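Local structure of diphthine synthase (Aeropyrum pernix, 1WDE) at residues A[136-147]-A[166-176]; A[198-207]-A[286-294]. The protein probably catalyses the S-adenosyl-L-methionine-dependent trimethylation of a modified histidine in elongation factor 2, forming diphthine on the pathway to diphthamide. All blocks are in the same frame, centred on the assembly; numbering follows the deposited sequence.

Contact 1. Residues A[136-147]-A[166-176]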
ATOM      1  N   ARG A 136      -4.615 -10.554  12.132  1.00 14.72           N
ATOM      2  CA  ARG A 136      -5.134  -9.329  12.716  1.00 16.62           C
ATOM      3  C   ARG A 136      -5.066  -8.108  11.843  1.00 16.90           C
ATOM      4  O   ARG A 136      -5.517  -7.038  12.250  1.00 17.40           O
ATOM      5  CB  ARG A 136      -4.436  -9.031  14.061  1.00 21.53           C
ATOM      6  CG  ARG A 136      -4.728 -10.073  15.143  1.00 22.38           C
ATOM      7  CD  ARG A 136      -4.320  -9.587  16.520  1.00 17.52           C
ATOM      8  NE  ARG A 136      -5.179  -8.504  16.988  1.00 21.48           N
ATOM      9  CZ  ARG A 136      -4.870  -7.712  18.005  1.00 23.23           C
ATOM     10  NH1 ARG A 136      -3.715  -7.893  18.643  1.00 21.65           N
ATOM     11  NH2 ARG A 136      -5.707  -6.757  18.384  1.00 19.12           N
ATOM     12  N   PHE A 137      -4.484  -8.230  10.654  1.00 19.22           N
ATOM     13  CA  PHE A 137      -4.449  -7.069   9.778  1.00 17.98           C
ATOM     14  C   PHE A 137      -5.839  -6.832   9.244  1.00 24.06           C
ATOM     15  O   PHE A 137      -6.541  -7.781   8.843  1.00 19.09           O
ATOM     16  CB  PHE A 137      -3.467  -7.253   8.616  1.00 17.19           C
ATOM     17  CG  PHE A 137      -2.038  -7.006   9.013  1.00 19.02           C
ATOM     18  CD1 PHE A 137      -1.277  -8.020   9.578  1.00 18.01           C
ATOM     19  CD2 PHE A 137      -1.497  -5.725   8.937  1.00 23.74           C
ATOM     20  CE1 PHE A 137      -0.007  -7.772  10.082  1.00 19.38           C
ATOM     21  CE2 PHE A 137      -0.201  -5.457   9.447  1.00 17.64           C
ATOM     22  CZ  PHE A 137       0.532  -6.486  10.023  1.00 21.24           C
ATOM     23  N   GLY A 138      -6.249  -5.568   9.261  1.00 19.64           N
ATOM     24  CA  GLY A 138      -7.562  -5.210   8.762  1.00 18.89           C
ATOM     25  C   GLY A 138      -7.519  -4.358   7.499  1.00 18.87           C
ATOM     26  O   GLY A 138      -6.688  -4.584   6.601  1.00 18.75           O
ATOM     27  N   GLY A 139      -8.426  -3.387   7.421  1.00 16.50           N
ATOM     28  CA  GLY A 139      -8.504  -2.499   6.269  1.00 17.31           C
ATOM     29  C   GLY A 139      -7.230  -1.693   6.016  1.00 21.09           C
ATOM     30  O   GLY A 139      -6.411  -1.478   6.927  1.00 20.21           O
ATOM     31  N   THR A 140      -7.043  -1.279   4.767  1.00 19.48           N
ATOM     32  CA  THR A 140      -5.876  -0.494   4.376  1.00 22.63           C
ATOM     33  C   THR A 140      -6.353   0.872   3.888  1.00 19.16           C
ATOM     34  O   THR A 140      -7.348   0.956   3.172  1.00 18.00           O
ATOM     35  CB  THR A 140      -5.082  -1.190   3.231  1.00 18.16           C
ATOM     36  OG1 THR A 140      -4.560  -2.441   3.697  1.00 19.00           O
ATOM     37  CG2 THR A 140      -3.906  -0.300   2.758  1.00 16.15           C
ATOM     38  N   VAL A 141      -5.656   1.937   4.270  1.00 20.09           N
ATOM     39  CA  VAL A 141      -6.034   3.287   3.832  1.00 18.59           C
ATOM     40  C   VAL A 141      -4.810   3.932   3.176  1.00 19.37           C
ATOM     41  O   VAL A 141      -3.701   3.418   3.300  1.00 18.67           O
ATOM     42  CB  VAL A 141      -6.459   4.164   5.024  1.00 20.78           C
ATOM     43  CG1 VAL A 141      -7.624   3.508   5.773  1.00 15.86           C
ATOM     44  CG2 VAL A 141      -5.270   4.362   5.963  1.00 18.77           C
ATOM     45  N   THR A 142      -5.012   5.027   2.456  1.00 19.02           N
ATOM     46  CA  THR A 142      -3.880   5.719   1.841  1.00 20.13           C
ATOM     47  C   THR A 142      -3.883   7.138   2.408  1.00 22.00           C
ATOM     48  O   THR A 142      -4.916   7.791   2.408  1.00 20.07           O
ATOM     49  CB  THR A 142      -4.008   5.786   0.304  1.00 22.49           C
ATOM     50  OG1 THR A 142      -4.089   4.455  -0.218  1.00 26.53           O
ATOM     51  CG2 THR A 142      -2.749   6.477  -0.313  1.00 23.83           C
ATOM     52  N   LEU A 143      -2.747   7.609   2.918  1.00 24.48           N
ATOM     53  CA  LEU A 143      -2.695   8.964   3.475  1.00 20.97           C
ATOM     54  C   LEU A 143      -2.371   9.893   2.303  1.00 26.54           C
ATOM     55  O   LEU A 143      -1.289   9.819   1.719  1.00 25.92           O
ATOM     56  CB  LEU A 143      -1.628   9.043   4.576  1.00 28.55           C
ATOM     57  CG  LEU A 143      -1.776   7.986   5.685  1.00 23.66           C
ATOM     58  CD1 LEU A 143      -0.721   8.219   6.763  1.00 24.78           C
ATOM     59  CD2 LEU A 143      -3.197   8.049   6.273  1.00 19.04           C
ATOM     60  N   PRO A 144      -3.322  10.766   1.934  1.00 30.25           N
ATOM     61  CA  PRO A 144      -3.161  11.708   0.821  1.00 34.35           C
ATOM     62  C   PRO A 144      -2.130  12.799   1.043  1.00 35.15           C
ATOM     63  O   PRO A 144      -1.901  13.243   2.173  1.00 31.91           O
ATOM     64  CB  PRO A 144      -4.567  12.284   0.658  1.00 37.01           C
ATOM     65  CG  PRO A 144      -5.052  12.348   2.098  1.00 35.93           C
ATOM     66  CD  PRO A 144      -4.589  11.012   2.656  1.00 32.56           C
ATOM     67  N   GLY A 145      -1.496  13.223  -0.041  1.00 40.33           N
ATOM     68  CA  GLY A 145      -0.531  14.302   0.068  1.00 38.08           C
ATOM     69  C   GLY A 145      -1.304  15.610   0.059  1.00 37.88           C
ATOM     70  O   GLY A 145      -2.495  15.617  -0.252  1.00 32.03           O
ATOM     71  N   PRO A 146      -0.667  16.738   0.402  1.00 43.49           N
ATOM     72  CA  PRO A 146      -1.378  18.020   0.406  1.00 46.58           C
ATOM     73  C   PRO A 146      -1.801  18.497  -0.978  1.00 44.83           C
ATOM     74  O   PRO A 146      -2.591  19.428  -1.098  1.00 47.70           O
ATOM     75  CB  PRO A 146      -0.376  18.969   1.066  1.00 47.44           C
ATOM     76  CG  PRO A 146       0.945  18.396   0.648  1.00 47.98           C
ATOM     77  CD  PRO A 146       0.723  16.908   0.861  1.00 41.86           C
ATOM     78  N   TRP A 147      -1.287  17.858  -2.023  1.00 47.24           N
ATOM     79  CA  TRP A 147      -1.641  18.258  -3.385  1.00 46.11           C
ATOM     80  C   TRP A 147      -3.011  17.741  -3.821  1.00 49.97           C
ATOM     81  O   TRP A 147      -3.462  18.021  -4.933  1.00 45.99           O
ATOM     82  CB  TRP A 147      -0.575  17.789  -4.372  1.00 44.01           C
ATOM     83  CG  TRP A 147      -0.361  16.310  -4.393  1.00 41.25           C
ATOM     84  CD1 TRP A 147      -1.071  15.384  -5.100  1.00 40.19           C
ATOM     85  CD2 TRP A 147       0.639  15.584  -3.669  1.00 37.66           C
ATOM     86  NE1 TRP A 147      -0.571  14.116  -4.861  1.00 43.49           N
ATOM     87  CE2 TRP A 147       0.477  14.214  -3.985  1.00 40.37           C
ATOM     88  CE3 TRP A 147       1.657  15.958  -2.783  1.00 41.59           C
ATOM     89  CZ2 TRP A 147       1.296  13.220  -3.448  1.00 39.04           C
ATOM     90  CZ3 TRP A 147       2.473  14.969  -2.248  1.00 40.13           C
ATOM     91  CH2 TRP A 147       2.285  13.614  -2.584  1.00 36.87           C
ATOM     92  N   GLY A 166     -10.534  -4.685  16.498  1.00 18.45           N
ATOM     93  CA  GLY A 166      -9.311  -5.274  17.021  1.00 21.59           C
ATOM     94  C   GLY A 166      -8.325  -5.593  15.897  1.00 22.38           C
ATOM     95  O   GLY A 166      -7.523  -6.528  16.007  1.00 22.42           O
ATOM     96  N   LEU A 167      -8.377  -4.810  14.820  1.00 16.77           N
ATOM     97  CA  LEU A 167      -7.529  -5.035  13.655  1.00 14.33           C
ATOM     98  C   LEU A 167      -6.440  -3.976  13.454  1.00 21.42           C
ATOM     99  O   LEU A 167      -6.648  -2.808  13.743  1.00 16.89           O
ATOM    100  CB  LEU A 167      -8.393  -5.089  12.393  1.00 18.54           C
ATOM    101  CG  LEU A 167      -9.561  -6.089  12.355  1.00 23.99           C
ATOM    102  CD1 LEU A 167     -10.358  -5.914  11.062  1.00 21.07           C
ATOM    103  CD2 LEU A 167      -9.019  -7.486  12.452  1.00 17.51           C
ATOM    104  N   HIS A 168      -5.291  -4.407  12.936  1.00 19.76           N
ATOM    105  CA  HIS A 168      -4.160  -3.511  12.666  1.00 19.10           C
ATOM    106  C   HIS A 168      -4.409  -2.812  11.331  1.00 21.29           C
ATOM    107  O   HIS A 168      -4.842  -3.440  10.351  1.00 19.29           O
ATOM    108  CB  HIS A 168      -2.849  -4.287  12.536  1.00 20.12           C
ATOM    109  CG  HIS A 168      -2.544  -5.201  13.680  1.00 15.65           C
ATOM    110  ND1 HIS A 168      -2.678  -4.822  15.000  1.00 18.57           N
ATOM    111  CD2 HIS A 168      -1.978  -6.436  13.698  1.00 15.57           C
ATOM    112  CE1 HIS A 168      -2.202  -5.778  15.779  1.00 16.77           C
ATOM    113  NE2 HIS A 168      -1.769  -6.769  15.013  1.00 18.80           N
ATOM    114  N   THR A 169      -4.136  -1.514  11.289  1.00 19.22           N
ATOM    115  CA  THR A 169      -4.336  -0.745  10.070  1.00 18.50           C
ATOM    116  C   THR A 169      -3.046  -0.665   9.251  1.00 23.26           C
ATOM    117  O   THR A 169      -1.946  -0.493   9.791  1.00 21.68           O
ATOM    118  CB  THR A 169      -4.764   0.711  10.389  1.00 25.76           C
ATOM    119  OG1 THR A 169      -6.010   0.713  11.097  1.00 20.30           O
ATOM    120  CG2 THR A 169      -4.919   1.510   9.102  1.00 18.04           C
ATOM    121  N   THR A 170      -3.172  -0.813   7.945  1.00 20.42           N
ATOM    122  CA  THR A 170      -2.011  -0.651   7.099  1.00 20.47           C
ATOM    123  C   THR A 170      -2.285   0.712   6.477  1.00 18.18           C
ATOM    124  O   THR A 170      -3.368   0.943   5.943  1.00 22.82           O
ATOM    125  CB  THR A 170      -1.921  -1.716   6.000  1.00 20.56           C
ATOM    126  OG1 THR A 170      -1.743  -3.015   6.603  1.00 19.22           O
ATOM    127  CG2 THR A 170      -0.694  -1.413   5.099  1.00 19.14           C
ATOM    128  N   ALA A 171      -1.345   1.642   6.598  1.00 17.72           N
ATOM    129  CA  ALA A 171      -1.567   2.958   6.022  1.00 18.49           C
ATOM    130  C   ALA A 171      -0.490   3.238   4.985  1.00 20.06           C
ATOM    131  O   ALA A 171       0.710   3.310   5.289  1.00 18.57           O
ATOM    132  CB  ALA A 171      -1.567   4.024   7.115  1.00 25.83           C
ATOM    133  N   LEU A 172      -0.931   3.373   3.742  1.00 21.55           N
ATOM    134  CA  LEU A 172      -0.013   3.635   2.650  1.00 23.68           C
ATOM    135  C   LEU A 172       0.173   5.146   2.507  1.00 25.17           C
ATOM    136  O   LEU A 172      -0.682   5.940   2.908  1.00 24.31           O
ATOM    137  CB  LEU A 172      -0.569   3.051   1.348  1.00 22.31           C
ATOM    138  CG  LEU A 172      -0.974   1.562   1.337  1.00 23.63           C
ATOM    139  CD1 LEU A 172      -1.388   1.182  -0.091  1.00 21.72           C
ATOM    140  CD2 LEU A 172       0.172   0.673   1.816  1.00 24.85           C
ATOM    141  N   LEU A 173       1.298   5.534   1.925  1.00 28.13           N
ATOM    142  CA  LEU A 173       1.610   6.945   1.717  1.00 24.35           C
ATOM    143  C   LEU A 173       1.447   7.298   0.229  1.00 25.29           C
ATOM    144  O   LEU A 173       1.906   6.573  -0.654  1.00 26.07           O
ATOM    145  CB  LEU A 173       3.052   7.233   2.160  1.00 24.95           C
ATOM    146  CG  LEU A 173       3.379   7.032   3.648  1.00 26.24           C
ATOM    147  CD1 LEU A 173       4.870   6.975   3.854  1.00 25.61           C
ATOM    148  CD2 LEU A 173       2.766   8.160   4.445  1.00 28.19           C
ATOM    149  N   ASP A 174       0.769   8.405  -0.020  1.00 27.93           N
ATOM    150  CA  ASP A 174       0.530   8.929  -1.361  1.00 31.98           C
ATOM    151  C   ASP A 174       1.856   9.122  -2.126  1.00 33.60           C
ATOM    152  O   ASP A 174       2.948   9.114  -1.536  1.00 30.21           O
ATOM    153  CB  ASP A 174      -0.200  10.265  -1.210  1.00 29.96           C
ATOM    154  CG  ASP A 174      -1.046  10.622  -2.411  1.00 32.97           C
ATOM    155  OD1 ASP A 174      -1.687  11.690  -2.351  1.00 36.63           O
ATOM    156  OD2 ASP A 174      -1.077   9.849  -3.399  1.00 35.03           O
ATOM    157  N   VAL A 175       1.755   9.291  -3.441  1.00 37.47           N
ATOM    158  CA  VAL A 175       2.916   9.501  -4.317  1.00 40.31           C
ATOM    159  C   VAL A 175       2.520  10.596  -5.312  1.00 44.02           C
ATOM    160  O   VAL A 175       1.431  10.546  -5.874  1.00 40.13           O
ATOM    161  CB  VAL A 175       3.276   8.209  -5.104  1.00 43.22           C
ATOM    162  CG1 VAL A 175       3.920   7.197  -4.191  1.00 43.45           C
ATOM    163  CG2 VAL A 175       2.019   7.599  -5.707  1.00 43.04           C
ATOM    164  N   ASP A 176       3.375  11.591  -5.530  1.00 43.78           N
ATOM    165  CA  ASP A 176       3.004  12.668  -6.445  1.00 50.59           C
ATOM    166  C   ASP A 176       3.377  12.390  -7.892  1.00 54.30           C
ATOM    167  O   ASP A 176       3.718  11.260  -8.248  1.00 47.78           O
ATOM    168  CB  ASP A 176       3.619  14.005  -6.005  1.00 52.34           C
ATOM    169  CG  ASP A 176       5.140  14.012  -6.083  1.00 53.67           C
ATOM    170  OD1 ASP A 176       5.709  13.261  -6.910  1.00 46.08           O
ATOM    171  OD2 ASP A 176       5.762  14.786  -5.320  1.00 55.08           O
TER
HETATM  172  O   HOH W   1      -8.061  -9.105  15.831  1.00 40.48           O
HETATM  173  O   HOH W   2      -4.015  -3.675   7.539  1.00 22.56           O
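A beta-alpha-beta unit, strand 137-143, helix 153-165 and strand 168-173, brings the two parallel strands of this contact side by side, with a beta bulge between F137 and T140. The N-H of H168 meets R136 O at 2.7 Å, and beyond the bulge L172 N bonds to V141 O and L143 N to L172 O. R136 grips G166 O side-on with NE and NH2, at the glycine just past helix 153-165, where a Schellman motif closes the helix. CE1 of H168 lies over one face of this guanidinium, and the imidazole turns its edge to the face of F137, centroids 5.4 Å apart and planes at 73°. E257 forms a salt bridge with R136 NH1 and accepts a hydrogen bond from H168 NE2. At the far end D174 OD1 receives G145 N at 2.8 Å through its anti lone pair, while R148 pairs with OD2. With CG between backbone N and carbonyl carbon (chi1 59°), W147 folds back and D176 CB makes a CH-pi contact over its face, 3.6 Å from the six-membered ring centroid. L173 probably contributes to the S-adenosyl-L-methionine site. V141 and L143 face helix 153-165, F137 and T170 touch helix 122-130, and strand 246-249 runs antiparallel along 168-173.

Contact 2. Residues A[198-207]-A[286-294]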
ATOM      1  N   TYR A 198     -12.332  15.242  12.543  1.00 30.61           N
ATOM      2  CA  TYR A 198     -13.290  14.140  12.658  1.00 29.08           C
ATOM      3  C   TYR A 198     -13.819  13.915  14.077  1.00 31.87           C
ATOM      4  O   TYR A 198     -15.029  13.794  14.279  1.00 36.29           O
ATOM      5  CB  TYR A 198     -12.674  12.836  12.127  1.00 30.50           C
ATOM      6  CG  TYR A 198     -13.541  11.610  12.369  1.00 30.45           C
ATOM      7  CD1 TYR A 198     -14.835  11.526  11.843  1.00 36.67           C
ATOM      8  CD2 TYR A 198     -13.073  10.545  13.143  1.00 35.18           C
ATOM      9  CE1 TYR A 198     -15.642  10.405  12.088  1.00 34.21           C
ATOM     10  CE2 TYR A 198     -13.867   9.423  13.397  1.00 31.36           C
ATOM     11  CZ  TYR A 198     -15.147   9.362  12.867  1.00 32.49           C
ATOM     12  OH  TYR A 198     -15.932   8.265  13.127  1.00 29.59           O
ATOM     13  N   ALA A 199     -12.927  13.856  15.060  1.00 35.02           N
ATOM     14  CA  ALA A 199     -13.353  13.644  16.444  1.00 44.73           C
ATOM     15  C   ALA A 199     -14.278  14.783  16.879  1.00 48.29           C
ATOM     16  O   ALA A 199     -15.233  14.578  17.631  1.00 48.44           O
ATOM     17  CB  ALA A 199     -12.139  13.569  17.363  1.00 45.67           C
ATOM     18  N   ARG A 200     -13.985  15.983  16.393  1.00 52.94           N
ATOM     19  CA  ARG A 200     -14.791  17.158  16.703  1.00 57.85           C
ATOM     20  C   ARG A 200     -16.256  16.917  16.326  1.00 56.22           C
ATOM     21  O   ARG A 200     -17.146  17.079  17.157  1.00 55.15           O
ATOM     22  CB  ARG A 200     -14.262  18.379  15.937  1.00 62.05           C
ATOM     23  CG  ARG A 200     -14.999  19.671  16.254  1.00 69.78           C
ATOM     24  CD  ARG A 200     -14.868  20.698  15.138  1.00 69.18           C
ATOM     25  NE  ARG A 200     -15.806  21.800  15.332  1.00 72.50           N
ATOM     26  CZ  ARG A 200     -16.136  22.681  14.393  1.00 73.49           C
ATOM     27  NH1 ARG A 200     -15.604  22.593  13.181  1.00 73.55           N
ATOM     28  NH2 ARG A 200     -17.007  23.646  14.665  1.00 75.77           N
ATOM     29  N   GLU A 201     -16.492  16.528  15.074  1.00 56.22           N
ATOM     30  CA  GLU A 201     -17.841  16.266  14.572  1.00 57.41           C
ATOM     31  C   GLU A 201     -18.431  14.936  15.043  1.00 59.06           C
ATOM     32  O   GLU A 201     -19.647  14.741  14.998  1.00 60.95           O
ATOM     33  CB  GLU A 201     -17.851  16.282  13.040  1.00 61.61           C
ATOM     34  CG  GLU A 201     -17.029  15.164  12.401  1.00 71.05           C
ATOM     35  CD  GLU A 201     -17.147  15.130  10.881  1.00 74.96           C
ATOM     36  OE1 GLU A 201     -18.231  14.769  10.372  1.00 80.43           O
ATOM     37  OE2 GLU A 201     -16.157  15.468  10.195  1.00 72.52           O
ATOM     38  N   ALA A 202     -17.572  14.017  15.472  1.00 53.45           N
ATOM     39  CA  ALA A 202     -18.028  12.714  15.940  1.00 49.15           C
ATOM     40  C   ALA A 202     -18.373  12.779  17.422  1.00 50.61           C
ATOM     41  O   ALA A 202     -18.977  11.857  17.969  1.00 49.93           O
ATOM     42  CB  ALA A 202     -16.956  11.671  15.702  1.00 51.40           C
ATOM     43  N   GLY A 203     -17.989  13.879  18.064  1.00 47.13           N
ATOM     44  CA  GLY A 203     -18.267  14.046  19.478  1.00 48.89           C
ATOM     45  C   GLY A 203     -17.414  13.135  20.338  1.00 51.08           C
ATOM     46  O   GLY A 203     -17.935  12.337  21.121  1.00 54.75           O
ATOM     47  N   ALA A 204     -16.097  13.247  20.192  1.00 45.14           N
ATOM     48  CA  ALA A 204     -15.176  12.425  20.964  1.00 40.63           C
ATOM     49  C   ALA A 204     -13.790  13.023  20.895  1.00 35.97           C
ATOM     50  O   ALA A 204     -13.486  13.791  19.994  1.00 32.05           O
ATOM     51  CB  ALA A 204     -15.158  11.003  20.422  1.00 41.50           C
ATOM     52  N   PRO A 205     -12.927  12.676  21.855  1.00 37.10           N
ATOM     53  CA  PRO A 205     -11.566  13.214  21.855  1.00 34.27           C
ATOM     54  C   PRO A 205     -10.807  12.670  20.644  1.00 33.48           C
ATOM     55  O   PRO A 205     -11.141  11.594  20.153  1.00 26.99           O
ATOM     56  CB  PRO A 205     -11.003  12.683  23.169  1.00 35.31           C
ATOM     57  CG  PRO A 205     -11.657  11.302  23.257  1.00 38.43           C
ATOM     58  CD  PRO A 205     -13.084  11.617  22.875  1.00 40.22           C
ATOM     59  N   ALA A 206      -9.813  13.415  20.154  1.00 29.47           N
ATOM     60  CA  ALA A 206      -8.990  12.957  19.029  1.00 29.89           C
ATOM     61  C   ALA A 206      -7.990  12.001  19.663  1.00 29.21           C
ATOM     62  O   ALA A 206      -7.339  12.353  20.650  1.00 30.33           O
ATOM     63  CB  ALA A 206      -8.276  14.121  18.384  1.00 29.12           C
ATOM     64  N   LEU A 207      -7.856  10.795  19.106  1.00 23.01           N
ATOM     65  CA  LEU A 207      -6.970   9.801  19.707  1.00 26.42           C
ATOM     66  C   LEU A 207      -5.821   9.235  18.891  1.00 18.99           C
ATOM     67  O   LEU A 207      -4.897   8.676  19.460  1.00 21.41           O
ATOM     68  CB  LEU A 207      -7.811   8.626  20.233  1.00 22.13           C
ATOM     69  CG  LEU A 207      -8.873   9.008  21.263  1.00 27.69           C
ATOM     70  CD1 LEU A 207      -9.838   7.866  21.429  1.00 25.57           C
ATOM     71  CD2 LEU A 207      -8.198   9.377  22.587  1.00 26.13           C
ATOM     72  N   LYS A 286     -17.622   1.272  21.875  1.00 36.85           N
ATOM     73  CA  LYS A 286     -18.838   0.777  22.506  1.00 39.03           C
ATOM     74  C   LYS A 286     -19.972   1.793  22.477  1.00 37.28           C
ATOM     75  O   LYS A 286     -21.135   1.409  22.450  1.00 37.91           O
ATOM     76  CB  LYS A 286     -18.551   0.357  23.947  1.00 47.13           C
ATOM     77  CG  LYS A 286     -17.661  -0.859  24.060  1.00 47.04           C
ATOM     78  CD  LYS A 286     -17.319  -1.128  25.504  1.00 56.85           C
ATOM     79  CE  LYS A 286     -16.377  -2.309  25.639  1.00 63.92           C
ATOM     80  NZ  LYS A 286     -15.996  -2.525  27.068  1.00 65.90           N
ATOM     81  N   LYS A 287     -19.644   3.083  22.484  1.00 38.23           N
ATOM     82  CA  LYS A 287     -20.672   4.122  22.438  1.00 39.88           C
ATOM     83  C   LYS A 287     -21.237   4.285  21.028  1.00 38.27           C
ATOM     84  O   LYS A 287     -22.232   4.977  20.838  1.00 42.53           O
ATOM     85  CB  LYS A 287     -20.115   5.481  22.882  1.00 42.59           C
ATOM     86  CG  LYS A 287     -19.621   5.555  24.309  1.00 49.71           C
ATOM     87  CD  LYS A 287     -18.981   6.920  24.562  1.00 53.17           C
ATOM     88  CE  LYS A 287     -18.475   7.049  25.998  1.00 58.97           C
ATOM     89  NZ  LYS A 287     -17.968   8.419  26.280  1.00 55.77           N
ATOM     90  N   GLY A 288     -20.592   3.679  20.039  1.00 38.68           N
ATOM     91  CA  GLY A 288     -21.076   3.788  18.669  1.00 35.85           C
ATOM     92  C   GLY A 288     -20.655   5.078  17.980  1.00 41.00           C
ATOM     93  O   GLY A 288     -21.148   5.428  16.907  1.00 35.78           O
ATOM     94  N   VAL A 289     -19.732   5.793  18.608  1.00 39.62           N
ATOM     95  CA  VAL A 289     -19.227   7.044  18.068  1.00 34.69           C
ATOM     96  C   VAL A 289     -18.720   6.941  16.627  1.00 39.69           C
ATOM     97  O   VAL A 289     -19.007   7.802  15.779  1.00 35.24           O
ATOM     98  CB  VAL A 289     -18.048   7.544  18.932  1.00 45.41           C
ATOM     99  CG1 VAL A 289     -17.487   8.843  18.371  1.00 49.08           C
ATOM    100  CG2 VAL A 289     -18.500   7.720  20.363  1.00 47.42           C
ATOM    101  N   TYR A 290     -17.967   5.880  16.342  1.00 33.11           N
ATOM    102  CA  TYR A 290     -17.355   5.745  15.036  1.00 37.02           C
ATOM    103  C   TYR A 290     -18.189   5.229  13.868  1.00 41.33           C
ATOM    104  O   TYR A 290     -17.645   4.856  12.840  1.00 38.91           O
ATOM    105  CB  TYR A 290     -16.066   4.938  15.179  1.00 35.79           C
ATOM    106  CG  TYR A 290     -15.147   5.483  16.265  1.00 27.87           C
ATOM    107  CD1 TYR A 290     -14.640   6.784  16.196  1.00 29.27           C
ATOM    108  CD2 TYR A 290     -14.790   4.696  17.359  1.00 21.69           C
ATOM    109  CE1 TYR A 290     -13.798   7.285  17.191  1.00 25.65           C
ATOM    110  CE2 TYR A 290     -13.947   5.183  18.357  1.00 24.87           C
ATOM    111  CZ  TYR A 290     -13.456   6.481  18.261  1.00 29.68           C
ATOM    112  OH  TYR A 290     -12.591   6.951  19.218  1.00 26.98           O
HETATM  113  N   MSE A 291     -19.506   5.226  14.020  1.00 53.27           N
HETATM  114  CA  MSE A 291     -20.391   4.806  12.933  1.00 63.90           C
HETATM  115  C   MSE A 291     -21.388   5.955  12.710  1.00 62.29           C
HETATM  116  O   MSE A 291     -22.087   6.352  13.641  1.00 65.70           O
HETATM  117  CB  MSE A 291     -21.135   3.507  13.307  1.00 74.14           C
HETATM  118  CG  MSE A 291     -20.228   2.279  13.537  1.00 90.37           C
HETATM  119 SE   MSE A 291     -21.143   0.571  13.940  1.00116.52          SE
HETATM  120  CE  MSE A 291     -21.112  -0.224  12.173  1.00103.54           C
ATOM    121  N   GLU A 292     -21.431   6.520  11.503  1.00 61.44           N
ATOM    122  CA  GLU A 292     -22.381   7.600  11.232  1.00 64.30           C
ATOM    123  C   GLU A 292     -23.095   7.484   9.889  1.00 69.06           C
ATOM    124  O   GLU A 292     -24.328   7.426   9.857  1.00 71.90           O
ATOM    125  CB  GLU A 292     -21.715   8.969  11.327  1.00 62.57           C
ATOM    126  CG  GLU A 292     -20.738   9.092  12.463  1.00 59.65           C
ATOM    127  CD  GLU A 292     -19.385   8.528  12.092  1.00 59.73           C
ATOM    128  OE1 GLU A 292     -19.273   7.978  10.968  1.00 57.12           O
ATOM    129  OE2 GLU A 292     -18.446   8.637  12.915  1.00 35.72           O
ATOM    130  N   PRO A 293     -22.350   7.457   8.760  1.00 67.61           N
ATOM    131  CA  PRO A 293     -20.903   7.523   8.503  1.00 65.95           C
ATOM    132  C   PRO A 293     -20.419   8.948   8.225  1.00 64.06           C
ATOM    133  O   PRO A 293     -21.111   9.913   8.520  1.00 61.58           O
ATOM    134  CB  PRO A 293     -20.719   6.642   7.260  1.00 66.34           C
ATOM    135  CG  PRO A 293     -21.987   5.831   7.179  1.00 67.90           C
ATOM    136  CD  PRO A 293     -23.016   6.837   7.605  1.00 71.25           C
ATOM    137  N   VAL A 294     -19.234   9.064   7.636  1.00 62.03           N
ATOM    138  CA  VAL A 294     -18.656  10.365   7.316  1.00 67.66           C
ATOM    139  C   VAL A 294     -18.155  10.386   5.873  1.00 72.33           C
ATOM    140  O   VAL A 294     -16.964  10.697   5.652  1.00 75.08           O
ATOM    141  CB  VAL A 294     -17.474  10.702   8.258  1.00 67.16           C
ATOM    142  CG1 VAL A 294     -17.017  12.129   8.035  1.00 65.66           C
ATOM    143  CG2 VAL A 294     -17.889  10.503   9.703  1.00 66.71           C
ATOM    144  OXT VAL A 294     -18.965  10.088   4.970  1.00 81.87           O
TER
HETATM  145  O   HOH W   3     -11.873   9.617  18.709  1.00 26.55           O
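Y198 and E292 reach for each other from opposite directions, phenol ring and carboxylate nearly perpendicular at 88°. The hydroxyl of Y198 donates to OE2 of E292 at 2.6 Å, meeting the syn lone pair of that oxygen, and OE2 lies near the plane of the phenol ring. The other carboxylate oxygen, OE1, pairs with R157 of helix 153-165, so the glutamate links a tyrosine to an arginine and its negative charge is probably stabilised there. A second tyrosine crosses the first at about a right angle: the OH of Y198 lies in the plane of the Y290 ring at its edge, 3.6 Å from Y290 CD1. V294 approaches the edge of the Y198 ring, its CG2 3.3 Å from Y198 CE1. A phenylalanine in place of Y198 would probably leave E292 OE2 without its hydroxyl donor and the carboxylate less firmly oriented. These groups join the end of helix 184-202 to the C-terminal tail, which leaves helix 277-287 through a Schellman motif at G288 and a type I turn from G288 to M291. Within that turn V289 holds CG1 anti to the backbone N (chi1 179°), which carries this methyl to A202 CB at 3.9 Å and A204 CB at 3.8 Å, while the same methyl also lies over one face of the Y290 ring. At the far end of that ring a water bridges Y290 OH and P205 O, donating to the carbonyl at 2.6 Å; L207 CD1 comes within 3.6 Å of the same hydroxyl, and the Y290 ring stacks with Y160.

How the contacts relate
Followed from the N terminus, the chain first builds the parallel sheet that contains strands 9-14 and 113-117, then passes through helix 122-130 into strand 137-143. Contact 1 closes a short loop of 18 residues, mostly helix 153-165, and forms one edge of the mixed sheet. The chain then enters helix 184-202, at whose end contact 2 opens; 78 residues later, after the remaining strands of the mixed sheet and helix 277-287, the C-terminal tail closes it. The two loops are in series, neither nested nor crossed, and their centres lie about 19 Å apart. Helix 153-165 relates them, packing against the strands of contact 1 and touching the tail in contact 2.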